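Local coordinates for putative lipoprotein (Bacteroides fragilis, PDB 4GBS) that probably binds haem, as do its relatives in the HmuY family, at residues F18-I23 / I45-L50. Numbering follows the deposited sequence.
Sequences FGFITI and INLHTL
One face of the Phe20 ring lies over the backbone of Leu50. Leu50 CA sits over the centre of that face, 3.7 Å from the centroid and 12° off the ring normal, a CH-pi contact. Phe20 CE1 also comes within 3.5 Å of Leu50 C. The side chains of the two residues cross at about a right angle, and Leu50 CD2 rests 3.6 Å from Phe20 CE2. With chi1 at -75°, Phe20 CG is anti to its own carbonyl carbon, and the ring extends from strand 19-24 toward the turn at 47-50. Its outer end, CZ, meets the methyl Ile45 CG2 at 3.6 Å. Leu47 CD2 touches the ring edge, close to its plane. Further along the strand, Ile23 CG2 and Leu50 CD1 meet tip to tip at 3.8 Å. No hydrogen bond joins the two segments; the contact rests on CH-pi and apolar packing.

The turn has its own polar support. Asn46 OD1 accepts from Thr49 N at 3.1 Å, an Asx motif, with the donor above the carbonyl plane. Phe20 itself is the centre of an inverse gamma turn.

The contact links strand 19-24, at one edge of the nine-stranded antiparallel sheet, to the turn between strands 43-46 and 51-54 of the four-stranded sheet. Val32 of strand 29-35 also touches Phe20, while Tyr194 of strand 189-195 packs on Leu47 and Leu50.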
loop_
_atom_site.group_PDB
_atom_site.type_symbol
_atom_site.label_atom_id
_atom_site.label_comp_id
_atom_site.label_asym_id
_atom_site.label_seq_id
_atom_site.Cartn_x
_atom_site.Cartn_y
_atom_site.Cartn_z
ATOM N N PHE A 18 -12.722 -8.830 -2.480
ATOM C CA PHE A 18 -11.718 -7.793 -2.744
ATOM C C PHE A 18 -12.363 -6.401 -2.816
ATOM O O PHE A 18 -13.561 -6.284 -3.081
ATOM C CB PHE A 18 -10.928 -8.071 -4.026
ATOM C CG PHE A 18 -10.102 -9.328 -3.910
ATOM C CD1 PHE A 18 -8.915 -9.335 -3.188
ATOM C CD2 PHE A 18 -10.530 -10.517 -4.488
ATOM C CE1 PHE A 18 -8.172 -10.504 -3.051
ATOM C CE2 PHE A 18 -9.777 -11.686 -4.359
ATOM C CZ PHE A 18 -8.597 -11.666 -3.651
ATOM N N GLY A 19 -11.557 -5.370 -2.548
ATOM C CA GLY A 19 -11.987 -3.976 -2.527
ATOM C C GLY A 19 -12.205 -3.460 -1.119
ATOM O O GLY A 19 -11.527 -3.897 -0.185
ATOM N N PHE A 20 -13.169 -2.544 -0.950
ATOM C CA PHE A 20 -13.507 -1.973 0.353
ATOM C C PHE A 20 -14.475 -2.937 1.031
ATOM O O PHE A 20 -15.692 -2.749 1.005
ATOM C CB PHE A 20 -14.061 -0.540 0.199
ATOM C CG PHE A 20 -12.997 0.495 -0.115
ATOM C CD1 PHE A 20 -12.443 0.590 -1.388
ATOM C CD2 PHE A 20 -12.552 1.377 0.863
ATOM C CE1 PHE A 20 -11.449 1.542 -1.673
ATOM C CE2 PHE A 20 -11.568 2.342 0.571
ATOM C CZ PHE A 20 -11.022 2.416 -0.693
ATOM N N ILE A 21 -13.904 -4.014 1.613
ATOM C CA ILE A 21 -14.617 -5.125 2.249
ATOM C C ILE A 21 -15.311 -4.658 3.564
ATOM O O ILE A 21 -16.265 -5.302 4.002
ATOM C CB ILE A 21 -13.682 -6.340 2.497
ATOM C CG1 ILE A 21 -12.466 -5.997 3.399
ATOM C CG2 ILE A 21 -13.236 -6.950 1.159
ATOM C CD1 ILE A 21 -11.708 -7.215 3.935
ATOM N N THR A 22 -14.864 -3.531 4.150
ATOM C CA THR A 22 -15.464 -2.905 5.340
ATOM C C THR A 22 -15.472 -1.372 5.139
ATOM O O THR A 22 -14.464 -0.784 4.729
ATOM C CB THR A 22 -14.726 -3.316 6.625
ATOM O OG1 THR A 22 -14.636 -4.740 6.707
ATOM C CG2 THR A 22 -15.367 -2.751 7.889
ATOM N N ILE A 23 -16.627 -0.747 5.394
ATOM C CA ILE A 23 -16.826 0.702 5.317
ATOM C C ILE A 23 -17.658 1.125 6.530
ATOM O O ILE A 23 -18.743 0.577 6.766
ATOM C CB ILE A 23 -17.469 1.167 3.982
ATOM C CG1 ILE A 23 -16.586 0.817 2.763
ATOM C CG2 ILE A 23 -17.745 2.672 4.025
ATOM C CD1 ILE A 23 -17.248 0.959 1.408
ATOM N N ILE A 45 -6.186 2.401 -5.329
ATOM C CA ILE A 45 -7.139 2.617 -4.253
ATOM C C ILE A 45 -7.495 4.086 -4.221
ATOM O O ILE A 45 -6.612 4.946 -4.191
ATOM C CB ILE A 45 -6.567 2.127 -2.891
ATOM C CG1 ILE A 45 -6.057 0.666 -2.977
ATOM C CG2 ILE A 45 -7.573 2.316 -1.751
ATOM C CD1 ILE A 45 -4.780 0.459 -2.327
ATOM N N ASN A 46 -8.787 4.371 -4.222
ATOM C CA ASN A 46 -9.282 5.724 -4.113
ATOM C C ASN A 46 -10.089 5.806 -2.811
ATOM O O ASN A 46 -11.208 5.289 -2.715
ATOM C CB ASN A 46 -10.081 6.120 -5.355
ATOM C CG ASN A 46 -10.383 7.588 -5.453
ATOM O OD1 ASN A 46 -10.640 8.275 -4.459
ATOM N ND2 ASN A 46 -10.434 8.078 -6.676
ATOM N N LEU A 47 -9.464 6.414 -1.794
ATOM C CA LEU A 47 -10.016 6.606 -0.461
ATOM C C LEU A 47 -11.088 7.706 -0.451
ATOM O O LEU A 47 -11.914 7.738 0.459
ATOM C CB LEU A 47 -8.879 6.954 0.514
ATOM C CG LEU A 47 -7.877 5.830 0.833
ATOM C CD1 LEU A 47 -6.709 6.361 1.610
ATOM C CD2 LEU A 47 -8.530 4.695 1.599
ATOM N N HIS A 48 -11.085 8.592 -1.460
ATOM C CA HIS A 48 -12.069 9.656 -1.611
ATOM C C HIS A 48 -13.406 9.098 -2.097
ATOM O O HIS A 48 -14.455 9.517 -1.596
ATOM C CB HIS A 48 -11.580 10.739 -2.590
ATOM C CG HIS A 48 -10.434 11.573 -2.102
ATOM N ND1 HIS A 48 -9.143 11.054 -2.001
ATOM C CD2 HIS A 48 -10.395 12.892 -1.796
ATOM C CE1 HIS A 48 -8.380 12.060 -1.601
ATOM N NE2 HIS A 48 -9.090 13.188 -1.461
ATOM N N THR A 49 -13.374 8.182 -3.094
ATOM C CA THR A 49 -14.588 7.614 -3.699
ATOM C C THR A 49 -14.885 6.184 -3.187
ATOM O O THR A 49 -15.945 5.642 -3.518
ATOM C CB THR A 49 -14.470 7.591 -5.238
ATOM O OG1 THR A 49 -13.370 6.776 -5.641
ATOM C CG2 THR A 49 -14.340 8.988 -5.851
ATOM N N LEU A 50 -13.964 5.584 -2.378
ATOM C CA LEU A 50 -14.051 4.217 -1.824
ATOM C C LEU A 50 -14.199 3.226 -2.992
ATOM O O LEU A 50 -15.096 2.379 -3.019
ATOM C CB LEU A 50 -15.184 4.069 -0.785
ATOM C CG LEU A 50 -15.171 5.088 0.350
ATOM C CD1 LEU A 50 -16.323 4.866 1.292
ATOM C CD2 LEU A 50 -13.859 5.069 1.101
#